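Local coordinates for protein alanine dehydrogenase (Archaeoglobus fulgidus, PDB 1OMO) that catalyses the NAD(+)-dependent oxidative deamination of L-alanine to pyruvate, and the reverse reductive amination, working as a homodimer, at residues G60-K65 against N88-G93; M54-M59 against Q296-A301; E2-T7 against G314-F319; S13-D18 against K302-N307; A116-A121 against R145-I150. All coordinates share one frame; numbering follows the deposited sequence.

Contact 1 (G60-K65 against N88-G93); sequences GYAGLK and NSPETG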
# COMPACT_ATOMS: atom_id res chain seq x y z
N GLY A 60 14.65 -11.83 1.45
CA GLY A 60 14.16 -12.63 0.35
C GLY A 60 12.69 -12.58 0.03
O GLY A 60 12.23 -13.29 -0.87
N TYR A 61 11.93 -11.77 0.76
CA TYR A 61 10.51 -11.64 0.50
C TYR A 61 10.08 -10.21 0.33
O TYR A 61 10.82 -9.27 0.63
CB TYR A 61 9.67 -12.23 1.62
CG TYR A 61 9.74 -13.71 1.72
CD1 TYR A 61 10.87 -14.33 2.25
CD2 TYR A 61 8.67 -14.51 1.33
CE1 TYR A 61 10.93 -15.71 2.38
CE2 TYR A 61 8.72 -15.90 1.46
CZ TYR A 61 9.85 -16.49 2.00
OH TYR A 61 9.87 -17.84 2.22
N ALA A 62 8.87 -10.04 -0.17
CA ALA A 62 8.33 -8.71 -0.31
C ALA A 62 6.91 -8.88 0.19
O ALA A 62 6.39 -9.99 0.17
CB ALA A 62 8.35 -8.25 -1.76
N GLY A 63 6.31 -7.81 0.68
CA GLY A 63 4.93 -7.90 1.17
C GLY A 63 4.35 -6.56 1.50
O GLY A 63 5.06 -5.55 1.57
N LEU A 64 3.04 -6.52 1.69
CA LEU A 64 2.39 -5.27 2.06
C LEU A 64 1.39 -5.51 3.18
O LEU A 64 0.54 -6.37 3.05
CB LEU A 64 1.65 -4.65 0.86
CG LEU A 64 0.95 -3.34 1.32
CD1 LEU A 64 1.09 -2.28 0.28
CD2 LEU A 64 -0.53 -3.59 1.62
N LYS A 65 1.50 -4.76 4.27
CA LYS A 65 0.54 -4.91 5.35
C LYS A 65 -0.44 -3.74 5.20
O LYS A 65 -0.03 -2.60 4.93
CB LYS A 65 1.21 -4.85 6.74
CG LYS A 65 0.30 -5.39 7.84
CD LYS A 65 0.92 -5.30 9.23
CE LYS A 65 1.00 -3.84 9.74
NZ LYS A 65 1.58 -3.82 11.09
N ASN A 88 4.69 -11.67 -0.94
CA ASN A 88 4.99 -11.97 -2.35
C ASN A 88 6.40 -12.46 -2.60
O ASN A 88 7.28 -12.37 -1.74
CB ASN A 88 4.78 -10.74 -3.23
CG ASN A 88 3.40 -10.10 -3.05
OD1 ASN A 88 3.04 -9.64 -1.96
ND2 ASN A 88 2.62 -10.06 -4.14
N SER A 89 6.62 -12.98 -3.80
CA SER A 89 7.95 -13.44 -4.21
C SER A 89 8.61 -12.28 -4.95
O SER A 89 8.03 -11.73 -5.87
CB SER A 89 7.84 -14.64 -5.15
OG SER A 89 9.01 -14.76 -5.96
N PRO A 90 9.82 -11.89 -4.56
CA PRO A 90 10.44 -10.79 -5.30
C PRO A 90 10.87 -11.17 -6.74
O PRO A 90 11.08 -10.29 -7.58
CB PRO A 90 11.64 -10.42 -4.42
CG PRO A 90 11.25 -10.88 -3.04
CD PRO A 90 10.60 -12.22 -3.36
N GLU A 91 11.00 -12.45 -7.04
CA GLU A 91 11.42 -12.85 -8.38
C GLU A 91 10.28 -12.92 -9.38
O GLU A 91 10.49 -12.70 -10.58
CB GLU A 91 12.14 -14.20 -8.37
CG GLU A 91 13.61 -14.14 -7.93
CD GLU A 91 13.77 -13.76 -6.47
OE1 GLU A 91 13.23 -14.48 -5.59
OE2 GLU A 91 14.44 -12.73 -6.19
N THR A 92 9.07 -13.21 -8.90
CA THR A 92 7.90 -13.33 -9.77
C THR A 92 6.74 -12.39 -9.42
O THR A 92 5.79 -12.27 -10.19
CB THR A 92 7.36 -14.75 -9.71
OG1 THR A 92 6.92 -15.02 -8.37
CG2 THR A 92 8.44 -15.76 -10.10
N GLY A 93 6.81 -11.77 -8.24
CA GLY A 93 5.76 -10.86 -7.78
C GLY A 93 4.54 -11.63 -7.30
O GLY A 93 3.57 -11.06 -6.82

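Contact 2 (M54-M59 against Q296-A301); sequences MPAHLM and QDVAVA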
# COMPACT_ATOMS: atom_id res chain seq x y z
N MET A 54 1.76 -0.64 4.53
CA MET A 54 3.14 -0.72 4.98
C MET A 54 3.90 -1.76 4.16
O MET A 54 3.96 -2.92 4.55
CB MET A 54 3.17 -1.08 6.48
CG MET A 54 2.37 -0.13 7.37
SD MET A 54 2.32 -0.54 9.13
CE MET A 54 4.07 -0.84 9.47
N PRO A 55 4.48 -1.38 3.01
CA PRO A 55 5.22 -2.35 2.18
C PRO A 55 6.70 -2.43 2.52
O PRO A 55 7.27 -1.47 2.99
CB PRO A 55 5.01 -1.81 0.76
CG PRO A 55 5.06 -0.34 0.99
CD PRO A 55 4.27 -0.12 2.28
N ALA A 56 7.30 -3.59 2.29
CA ALA A 56 8.73 -3.77 2.57
C ALA A 56 9.34 -4.97 1.85
O ALA A 56 8.65 -5.92 1.54
CB ALA A 56 8.96 -3.90 4.07
N HIS A 57 10.63 -4.91 1.63
CA HIS A 57 11.36 -5.98 0.98
C HIS A 57 12.67 -6.26 1.73
O HIS A 57 13.47 -5.32 1.96
CB HIS A 57 11.67 -5.54 -0.45
CG HIS A 57 12.56 -6.49 -1.20
ND1 HIS A 57 13.40 -6.07 -2.21
CD2 HIS A 57 12.74 -7.83 -1.09
CE1 HIS A 57 14.06 -7.11 -2.69
NE2 HIS A 57 13.68 -8.19 -2.03
N LEU A 58 12.87 -7.53 2.11
CA LEU A 58 14.11 -7.98 2.77
C LEU A 58 14.04 -9.47 3.05
O LEU A 58 12.98 -10.10 2.93
CB LEU A 58 14.37 -7.24 4.09
CG LEU A 58 13.58 -7.81 5.27
CD1 LEU A 58 14.10 -7.23 6.62
CD2 LEU A 58 12.11 -7.50 5.06
N MET A 59 15.18 -10.04 3.44
CA MET A 59 15.24 -11.45 3.77
C MET A 59 14.67 -12.34 2.67
O MET A 59 14.24 -13.45 2.94
CB MET A 59 14.49 -11.72 5.07
CG MET A 59 14.92 -10.81 6.19
SD MET A 59 13.94 -11.07 7.64
CE MET A 59 15.11 -10.67 8.91
N GLN A 296 9.55 -5.07 9.86
CA GLN A 296 9.25 -6.01 10.97
C GLN A 296 8.08 -6.94 10.59
O GLN A 296 8.10 -8.14 10.89
CB GLN A 296 8.92 -5.27 12.30
CG GLN A 296 10.06 -4.36 12.81
CD GLN A 296 9.67 -3.39 13.98
OE1 GLN A 296 8.71 -2.64 13.90
NE2 GLN A 296 10.47 -3.40 15.04
N ASP A 297 7.08 -6.39 9.91
CA ASP A 297 5.92 -7.20 9.51
C ASP A 297 6.33 -8.22 8.42
O ASP A 297 5.93 -9.37 8.46
CB ASP A 297 4.79 -6.28 9.02
CG ASP A 297 4.33 -5.33 10.09
OD1 ASP A 297 4.06 -5.81 11.20
OD2 ASP A 297 4.23 -4.09 9.83
N VAL A 298 7.14 -7.81 7.44
CA VAL A 298 7.57 -8.78 6.42
C VAL A 298 8.49 -9.87 6.99
O VAL A 298 8.26 -11.08 6.76
CB VAL A 298 8.26 -8.09 5.22
CG1 VAL A 298 8.71 -9.15 4.20
CG2 VAL A 298 7.26 -7.12 4.54
N ALA A 299 9.50 -9.46 7.77
CA ALA A 299 10.43 -10.40 8.40
C ALA A 299 9.63 -11.46 9.15
O ALA A 299 9.78 -12.67 8.95
CB ALA A 299 11.36 -9.67 9.38
N VAL A 300 8.74 -10.98 10.00
CA VAL A 300 7.93 -11.88 10.76
C VAL A 300 6.96 -12.71 9.90
O VAL A 300 6.70 -13.86 10.21
CB VAL A 300 7.18 -11.11 11.85
CG1 VAL A 300 5.82 -11.71 12.04
CG2 VAL A 300 7.97 -11.16 13.16
N ALA A 301 6.42 -12.13 8.84
CA ALA A 301 5.51 -12.90 8.00
C ALA A 301 6.28 -14.03 7.27
O ALA A 301 5.73 -15.12 7.01
CB ALA A 301 4.81 -11.99 6.99

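Contact 3 (E2-T7 against G314-F319); sequences ETLILT and GSKIKF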
# COMPACT_ATOMS: atom_id res chain seq x y z
N GLU A 2 -0.98 -21.37 -6.48
CA GLU A 2 -1.79 -21.35 -5.27
C GLU A 2 -1.33 -20.32 -4.27
O GLU A 2 -0.13 -20.19 -4.02
CB GLU A 2 -1.73 -22.71 -4.58
CG GLU A 2 -2.13 -23.87 -5.47
CD GLU A 2 -3.59 -23.79 -5.84
OE1 GLU A 2 -4.44 -24.29 -5.07
OE2 GLU A 2 -3.88 -23.21 -6.91
N THR A 3 -2.28 -19.59 -3.69
CA THR A 3 -1.95 -18.63 -2.65
C THR A 3 -2.45 -19.24 -1.32
O THR A 3 -3.59 -19.72 -1.22
CB THR A 3 -2.62 -17.27 -2.91
OG1 THR A 3 -2.02 -16.67 -4.07
CG2 THR A 3 -2.48 -16.35 -1.72
N LEU A 4 -1.58 -19.26 -0.31
CA LEU A 4 -1.91 -19.81 1.01
C LEU A 4 -2.70 -18.75 1.81
O LEU A 4 -2.36 -17.56 1.78
CB LEU A 4 -0.61 -20.17 1.73
CG LEU A 4 -0.59 -20.85 3.08
CD1 LEU A 4 -1.03 -22.28 2.91
CD2 LEU A 4 0.79 -20.77 3.70
N ILE A 5 -3.77 -19.17 2.48
CA ILE A 5 -4.59 -18.27 3.30
C ILE A 5 -4.39 -18.66 4.76
O ILE A 5 -4.59 -19.82 5.12
CB ILE A 5 -6.10 -18.39 2.92
CG1 ILE A 5 -6.28 -18.02 1.44
CG2 ILE A 5 -6.95 -17.42 3.75
CD1 ILE A 5 -5.72 -16.64 1.07
N LEU A 6 -3.94 -17.71 5.58
CA LEU A 6 -3.70 -17.98 7.00
C LEU A 6 -4.52 -17.09 7.93
O LEU A 6 -4.51 -15.85 7.84
CB LEU A 6 -2.22 -17.84 7.35
CG LEU A 6 -1.25 -18.91 6.84
CD1 LEU A 6 0.13 -18.52 7.28
CD2 LEU A 6 -1.59 -20.30 7.38
N THR A 7 -5.23 -17.77 8.81
CA THR A 7 -6.10 -17.15 9.79
C THR A 7 -5.34 -16.70 11.05
O THR A 7 -4.23 -17.18 11.30
CB THR A 7 -7.14 -18.14 10.27
OG1 THR A 7 -6.51 -19.11 11.09
CG2 THR A 7 -7.65 -18.93 9.14
N GLY A 314 -2.90 -24.09 6.97
CA GLY A 314 -3.49 -23.14 6.05
C GLY A 314 -4.51 -23.75 5.12
O GLY A 314 -4.96 -24.87 5.34
N SER A 315 -4.92 -22.99 4.11
CA SER A 315 -5.88 -23.46 3.11
C SER A 315 -5.38 -22.76 1.85
O SER A 315 -4.61 -21.81 1.94
CB SER A 315 -7.32 -23.05 3.46
OG SER A 315 -7.54 -21.65 3.40
N LYS A 316 -5.79 -23.23 0.68
CA LYS A 316 -5.29 -22.64 -0.55
C LYS A 316 -6.31 -22.15 -1.55
O LYS A 316 -7.31 -22.81 -1.79
CB LYS A 316 -4.40 -23.66 -1.26
CG LYS A 316 -3.18 -24.06 -0.47
CD LYS A 316 -2.54 -25.32 -1.04
CE LYS A 316 -1.19 -25.61 -0.40
NZ LYS A 316 -0.19 -24.60 -0.82
N ILE A 317 -6.02 -21.00 -2.16
CA ILE A 317 -6.90 -20.46 -3.16
C ILE A 317 -6.12 -20.12 -4.44
O ILE A 317 -5.01 -19.62 -4.38
CB ILE A 317 -7.68 -19.20 -2.62
CG1 ILE A 317 -8.90 -18.91 -3.51
CG2 ILE A 317 -6.82 -17.99 -2.60
CD1 ILE A 317 -10.23 -19.45 -2.95
N LYS A 318 -6.71 -20.44 -5.59
CA LYS A 318 -6.12 -20.16 -6.91
C LYS A 318 -6.77 -18.85 -7.37
O LYS A 318 -7.85 -18.84 -7.93
CB LYS A 318 -6.46 -21.29 -7.89
CG LYS A 318 -5.82 -21.18 -9.29
CD LYS A 318 -6.34 -22.28 -10.24
CE LYS A 318 -7.49 -21.77 -11.13
NZ LYS A 318 -6.95 -21.26 -12.43
N PHE A 319 -6.10 -17.74 -7.11
CA PHE A 319 -6.63 -16.45 -7.46
C PHE A 319 -6.67 -16.13 -8.94
O PHE A 319 -7.59 -15.47 -9.40
CB PHE A 319 -5.83 -15.34 -6.77
CG PHE A 319 -6.29 -15.03 -5.37
CD1 PHE A 319 -5.46 -15.26 -4.28
CD2 PHE A 319 -7.54 -14.48 -5.14
CE1 PHE A 319 -5.89 -14.95 -2.98
CE2 PHE A 319 -7.96 -14.17 -3.86
CZ PHE A 319 -7.14 -14.40 -2.79
O HOH W 1 -3.29 -17.79 -6.05
O HOH W 2 -7.22 -20.60 6.11

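Contact 4 (S13-D18 against K302-N307); sequences SLISMD and KVVYEN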
# COMPACT_ATOMS: atom_id res chain seq x y z
N SER A 13 -0.13 -19.98 15.99
CA SER A 13 0.58 -21.22 16.26
C SER A 13 1.78 -21.39 15.33
O SER A 13 2.37 -22.48 15.29
CB SER A 13 -0.36 -22.42 16.06
OG SER A 13 -0.58 -22.70 14.67
N LEU A 14 2.15 -20.34 14.60
CA LEU A 14 3.25 -20.45 13.64
C LEU A 14 4.52 -19.65 13.90
O LEU A 14 5.45 -19.70 13.10
CB LEU A 14 2.73 -20.11 12.23
CG LEU A 14 2.30 -21.23 11.26
CD1 LEU A 14 1.94 -22.45 12.03
CD2 LEU A 14 1.15 -20.76 10.37
N ILE A 15 4.56 -18.90 15.00
CA ILE A 15 5.76 -18.13 15.36
C ILE A 15 5.89 -18.11 16.86
O ILE A 15 4.92 -18.06 17.59
CB ILE A 15 5.76 -16.61 15.00
CG1 ILE A 15 5.87 -16.33 13.52
CG2 ILE A 15 7.08 -15.99 15.50
CD1 ILE A 15 6.63 -14.99 13.27
N SER A 16 7.14 -18.07 17.26
CA SER A 16 7.57 -18.03 18.65
C SER A 16 7.98 -16.59 18.95
O SER A 16 8.40 -15.89 18.04
CB SER A 16 8.80 -18.93 18.79
OG SER A 16 9.12 -19.07 20.14
N MET A 17 7.90 -16.16 20.20
CA MET A 17 8.32 -14.81 20.53
C MET A 17 9.81 -14.77 20.23
O MET A 17 10.33 -13.76 19.78
CB MET A 17 8.09 -14.49 22.00
CG MET A 17 8.81 -13.18 22.48
SD MET A 17 8.35 -11.74 21.51
CE MET A 17 6.83 -11.16 22.27
N ASP A 18 10.50 -15.88 20.47
CA ASP A 18 11.92 -15.93 20.19
C ASP A 18 12.15 -15.83 18.69
O ASP A 18 13.02 -15.10 18.24
CB ASP A 18 12.52 -17.23 20.74
CG ASP A 18 12.85 -17.12 22.23
OD1 ASP A 18 12.34 -17.94 23.01
OD2 ASP A 18 13.63 -16.23 22.60
N LYS A 302 7.55 -13.78 6.96
CA LYS A 302 8.38 -14.79 6.32
C LYS A 302 8.49 -16.04 7.21
O LYS A 302 8.46 -17.18 6.72
CB LYS A 302 9.79 -14.27 6.04
CG LYS A 302 10.81 -15.42 6.07
CD LYS A 302 12.17 -15.06 5.52
CE LYS A 302 13.07 -16.31 5.40
NZ LYS A 302 14.26 -16.02 4.58
N VAL A 303 8.63 -15.83 8.51
CA VAL A 303 8.74 -16.95 9.43
C VAL A 303 7.44 -17.74 9.52
O VAL A 303 7.47 -18.96 9.59
CB VAL A 303 9.15 -16.47 10.81
CG1 VAL A 303 8.94 -17.59 11.83
CG2 VAL A 303 10.61 -16.04 10.78
N VAL A 304 6.32 -17.03 9.56
CA VAL A 304 5.00 -17.66 9.63
C VAL A 304 4.75 -18.46 8.35
O VAL A 304 4.18 -19.57 8.39
CB VAL A 304 3.88 -16.60 9.72
CG1 VAL A 304 2.51 -17.23 9.41
CG2 VAL A 304 3.87 -15.97 11.10
N TYR A 305 5.14 -17.89 7.21
CA TYR A 305 4.90 -18.58 5.94
C TYR A 305 5.69 -19.90 5.83
O TYR A 305 5.13 -20.93 5.51
CB TYR A 305 5.20 -17.66 4.74
CG TYR A 305 5.05 -18.33 3.38
CD1 TYR A 305 6.16 -18.58 2.58
CD2 TYR A 305 3.80 -18.78 2.92
CE1 TYR A 305 6.05 -19.26 1.35
CE2 TYR A 305 3.68 -19.46 1.70
CZ TYR A 305 4.82 -19.70 0.92
OH TYR A 305 4.73 -20.36 -0.26
N GLU A 306 6.98 -19.87 6.13
CA GLU A 306 7.81 -21.07 6.06
C GLU A 306 7.39 -22.08 7.11
O GLU A 306 7.40 -23.28 6.86
CB GLU A 306 9.29 -20.70 6.17
CG GLU A 306 9.74 -19.87 4.97
CD GLU A 306 11.15 -19.34 5.05
OE1 GLU A 306 11.60 -18.72 4.07
OE2 GLU A 306 11.81 -19.53 6.08
N ASN A 307 6.99 -21.62 8.29
CA ASN A 307 6.56 -22.58 9.28
C ASN A 307 5.23 -23.17 8.87
O ASN A 307 4.89 -24.28 9.27
CB ASN A 307 6.42 -21.95 10.65
CG ASN A 307 7.75 -21.78 11.35
OD1 ASN A 307 8.72 -22.44 11.01
ND2 ASN A 307 7.79 -20.90 12.33

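Contact 5 (A116-A121 against R145-I150); sequences AAKYLA and RRVFDI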
# COMPACT_ATOMS: atom_id res chain seq x y z
N ALA A 116 15.23 -3.75 21.76
CA ALA A 116 15.76 -2.43 22.11
C ALA A 116 16.30 -2.40 23.57
O ALA A 116 17.37 -1.84 23.84
CB ALA A 116 14.71 -1.34 21.89
N ALA A 117 15.58 -2.99 24.51
CA ALA A 117 16.05 -2.97 25.89
C ALA A 117 17.35 -3.79 25.98
O ALA A 117 18.29 -3.39 26.66
CB ALA A 117 14.97 -3.52 26.83
N LYS A 118 17.43 -4.91 25.25
CA LYS A 118 18.65 -5.71 25.26
C LYS A 118 19.89 -4.89 24.91
O LYS A 118 20.95 -5.06 25.50
CB LYS A 118 18.56 -6.87 24.26
CG LYS A 118 19.94 -7.56 24.10
CD LYS A 118 19.91 -8.93 23.38
CE LYS A 118 20.05 -8.77 21.87
NZ LYS A 118 20.12 -10.09 21.17
N TYR A 119 19.74 -3.97 23.95
CA TYR A 119 20.85 -3.15 23.50
C TYR A 119 21.02 -1.84 24.24
O TYR A 119 22.12 -1.29 24.29
CB TYR A 119 20.68 -2.81 22.01
CG TYR A 119 21.06 -3.93 21.08
CD1 TYR A 119 22.38 -4.09 20.66
CD2 TYR A 119 20.13 -4.86 20.65
CE1 TYR A 119 22.76 -5.14 19.83
CE2 TYR A 119 20.49 -5.93 19.84
CZ TYR A 119 21.82 -6.06 19.42
OH TYR A 119 22.21 -7.11 18.62
N LEU A 120 19.95 -1.34 24.82
CA LEU A 120 20.02 -0.05 25.46
C LEU A 120 19.94 0.05 26.98
O LEU A 120 20.46 0.99 27.55
CB LEU A 120 18.93 0.83 24.84
CG LEU A 120 19.18 1.72 23.64
CD1 LEU A 120 20.47 1.45 22.96
CD2 LEU A 120 17.98 1.56 22.70
N ALA A 121 19.29 -0.92 27.62
CA ALA A 121 19.12 -0.88 29.08
C ALA A 121 20.32 -1.42 29.83
O ALA A 121 21.06 -2.26 29.31
CB ALA A 121 17.88 -1.67 29.47
N ARG A 145 11.29 -10.70 29.18
CA ARG A 145 11.80 -11.75 30.00
C ARG A 145 12.63 -12.73 29.18
O ARG A 145 13.22 -13.64 29.73
CB ARG A 145 10.70 -12.45 30.80
CG ARG A 145 9.64 -13.12 30.04
CD ARG A 145 8.70 -13.73 31.06
NE ARG A 145 7.74 -14.61 30.42
CZ ARG A 145 7.24 -15.69 31.01
NH1 ARG A 145 7.62 -16.02 32.23
NH2 ARG A 145 6.32 -16.41 30.38
N ARG A 146 12.71 -12.55 27.88
CA ARG A 146 13.57 -13.43 27.10
C ARG A 146 14.97 -12.85 27.27
O ARG A 146 15.95 -13.52 27.05
CB ARG A 146 13.21 -13.42 25.61
CG ARG A 146 12.40 -14.62 25.14
CD ARG A 146 11.09 -14.72 25.87
NE ARG A 146 10.24 -15.73 25.28
CZ ARG A 146 8.95 -15.89 25.58
NH1 ARG A 146 8.24 -16.85 24.99
NH2 ARG A 146 8.38 -15.08 26.47
N VAL A 147 15.06 -11.59 27.67
CA VAL A 147 16.38 -11.00 27.78
C VAL A 147 16.82 -10.59 29.18
O VAL A 147 18.00 -10.28 29.39
CB VAL A 147 16.52 -9.78 26.80
CG1 VAL A 147 16.57 -10.29 25.34
CG2 VAL A 147 15.35 -8.82 26.94
N PHE A 148 15.90 -10.58 30.12
CA PHE A 148 16.24 -10.21 31.50
C PHE A 148 15.48 -11.06 32.49
O PHE A 148 14.35 -11.49 32.26
CB PHE A 148 15.86 -8.76 31.83
CG PHE A 148 16.65 -7.72 31.10
CD1 PHE A 148 16.07 -7.03 30.03
CD2 PHE A 148 17.93 -7.35 31.52
CE1 PHE A 148 16.74 -5.99 29.40
CE2 PHE A 148 18.61 -6.32 30.90
CZ PHE A 148 18.00 -5.63 29.82
N ASP A 149 16.12 -11.33 33.62
CA ASP A 149 15.42 -12.06 34.64
C ASP A 149 14.73 -10.89 35.31
O ASP A 149 15.38 -9.97 35.78
CB ASP A 149 16.41 -12.74 35.58
CG ASP A 149 16.62 -14.20 35.22
OD1 ASP A 149 15.59 -14.88 34.94
OD2 ASP A 149 17.79 -14.65 35.21
N ILE A 150 13.42 -10.90 35.31
CA ILE A 150 12.66 -9.80 35.88
C ILE A 150 12.49 -9.93 37.39
O ILE A 150 11.81 -10.83 37.88
CB ILE A 150 11.28 -9.71 35.18
CG1 ILE A 150 11.51 -9.33 33.70
CG2 ILE A 150 10.42 -8.68 35.86
CD1 ILE A 150 10.27 -9.19 32.88

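Contact 1 (G60-K65 against N88-G93)
A62 and N88 satisfy each other's backbone through a pair of hydrogen bonds. N88 N donates to A62 O at 2.6 Å, nearly straight at 169°, and the return bond from A62 N to N88 O is longer, 3.2 Å, its donor lifted well above the carbonyl plane. The amide of N88 is used at both ends. ND2 donates in its own amide plane to G93 O at 3.0 Å, closing the turn 88-93 on itself, while OD1 accepts from W66 NE1 of the second subunit. The antiparallel hydrogen-bonded pair of A62 and N88 joins strand 61-69 to the end of strand 83-88 in the mixed sheet that contributes to the beta-sandwich of the dimer. Past the pair the chain folds into a tight turn, held by G93 N to S89 O at 2.7 Å. Within it P90 lies against strand 61-69: its CD comes to 3.2 Å from G60 O, and CG packs on the Y61 carbonyl carbon and, at 4.1 Å, on A62 CB. F46 of the second subunit packs on both P90 and A62. Y61 turns its ring from the turn toward helix 294-311, where its hydroxyl bonds to E306. A leucine in place of N88 would probably leave both G93 O and the indole N-H of W66 in the second subunit without these partners.

Contact 2 (M54-M59 against Q296-A301)
V298 on helix 294-311 packs against A56 and L58, where strand 50-58 of the dimerisation sheet crosses the helix. The strand and helix segments approach to 7.8 Å between axes, with 58° between their directions. Each branch of V298 has its own neighbour. CG1, anti to the backbone N (chi1 178°), meets L58 CD2 at 3.9 Å, and CG2 meets A56, 3.7 Å from A56 CB and 3.5 Å from A56 O. The L58 and V298 side chains run past one another in opposite directions. L58 holds its CG between its backbone N and carbonyl carbon (chi1 82°), which brings CD2 round to the helix although CB itself does not point there. At the other end of the strand segment M54 and D297 lie obliquely across each other. The thioether chain of M54 bends at its last torsion, laying CE 3.3 Å from D297 OD2. That carboxylate is gripped by charged partners: OD1 by R108, which binds NAD, and OD2 by K65, the presumed proton donor and acceptor. M54 thus lies beside the ion-pair cluster of the active site, and its side chain also touches both K65 and R108. Beyond the strand's end, M59, its chain extended past CG, sets its sulfur SD 3.4 Å from A299 CB and its CE 3.9 Å from the same A299 CB.

Contact 3 (E2-T7 against G314-F319)
I317 O takes two donors: T3 N across the strands at 2.8 Å, and water 1 at 3.0 Å. The same water donates to T3 OG1 at 2.6 Å and accepts from F319 N, so it bridges the two chain ends where the strand pairing stops. The return bond from I317 N to T3 O is nearly straight, 172°, and lies in the carbonyl plane. The T3-I317 and L4-K316 pairs make strands 3-6 and 315-317 antiparallel neighbours; strand 315-317 is the outermost of the mixed sheet within this chain, so the N- and C-terminal parts of the subunit are joined side by side. The pairing is looser at its other end: I5 N donates to S315 O at 2.8 Å, but the return from S315 N to I5 O is weak, and water 2 spans I5 O and S315 OG. T3, I5, S315 and I317 share one face, where I5 CD1 meets I317 CG2 at 4.1 Å. The F319 ring curls back against this face: I317 CG2 sits over one ring face, displaced toward the rim, T3 OG1 lies in the ring plane at its edge, 3.7 Å from F319 CD1, and T3 CG2 is 3.9 Å from F319 CE1. T3 OG1 also bonds to P95 O. L4 lies on the other face, and both L4 and L6 touch helix 294-311. L6 CD2 lies 3.7 Å from G314 CA; a CB on G314 would collide with L4 CD1. Replacing F319 with a serine is likely to uncover I317 CG2 and the T3 methyl, and to lose the packing against L6 of the second subunit.

Contact 4 (S13-D18 against K302-N307)
N307 holds its CG anti to the carbonyl carbon (chi1 -79°), which swings the carboxamide off helix 294-311 to meet the backbone of L14. I15 has the corresponding first torsion, with CG1 anti to its own carbonyl carbon (chi1 -70°), and this lays CG1 and CD1 against V303. The amide of N307 makes the polar link: ND2 donates to L14 O at 2.7 Å, almost straight at 171°, with the acceptor in the amide plane but the donor tilted from the plane of the L14 carbonyl. ND2 also bonds to E19 OE2, so the amide nitrogen has acceptors on both the chain before helix 17-32 and the helix itself. The segment 13-18 is the connection that leads from helix 8-12 into helix 17-32, with S16 at the N-cap position, and it runs over the flank of helix 294-311, which itself lies on the mixed sheet of the dimerisation domain. L14 and I15 each meet valines at about a right angle. L14 CD2 reaches V304 CG1 at 3.9 Å, and L14 CG and CD2 also lie against V304 O, each 3.8 Å from it. I15 CG1 packs on V303 CG1 at 3.7 Å, with I15 CD1 beside the same V303 CG1 at 3.8 Å. The very short approach of I15 to V304 is doubtful. L6 of strand 3-6 packs on both L14 and V304, and L107 of helix 102-120 meets I15.

Contact 5 (A116-A121 against R145-I150)
The end of helix 102-120 meets the end of helix 135-147 and the turn after it, the backbones coming nearest at K118 CA and V147 CA, 6.3 Å apart. F148 reaches across from the turn. Its CG is anti to the carbonyl carbon (chi1 -67°), which carries the ring from the backbone of the turn over to the last turn of helix 102-120. CE1 lies 4.0 Å from A117 CB, and CZ is 4.0 Å from A121 CB, so ring carbons CE1 and CZ each touch an alanine methyl, the two alanines about one helical turn apart. A117 O lies in the ring plane at the ring's edge, 3.9 Å from F148 CZ, while it accepts the helical hydrogen bond from A121 N at 2.8 Å. In fold terms the contact sets helix 102-120, which follows the last of the strands 83-88 and 95-100 of the mixed sheet and leads into the NAD domain, against the first helix of that Rossmann-type domain, whose glycine-rich turn lies at the other end of that helix. V147 makes the second, more exposed touch. Its CG1 comes against the aliphatic part of K118 at about a right angle, 4.1 Å from both K118 CB and CD. K118 then bends at its third torsion (chi3 89°), leading NZ away from V147 to E25, a long and weak ion pair. Around these, H212 of strand 212-215 touches A117 and A121, and M21 of helix 17-32 packs on V147.

Overall arrangement
Contact 3 pairs the two ends of the chain, and along the sequence it encloses contact 4, which in turn encloses contact 2; contacts 1 and 5 lie in series inside contact 2. Contacts 1, 2 and 3 share the mixed sheet of the dimerisation domain and all touch the second subunit. Helix 294-311 carries contacts 2 and 4, whose centres are about 13 Å apart, and Y61 of contact 1 reaches it through E306. Through D297 this helix ties the dimer sheet to K65 and R108, so presumed catalytic and NAD-binding residues meet beside that sheet. Contact 5 stands apart at the NAD domain, about 37 Å from contact 3 between centres, touching contact 4 through R146.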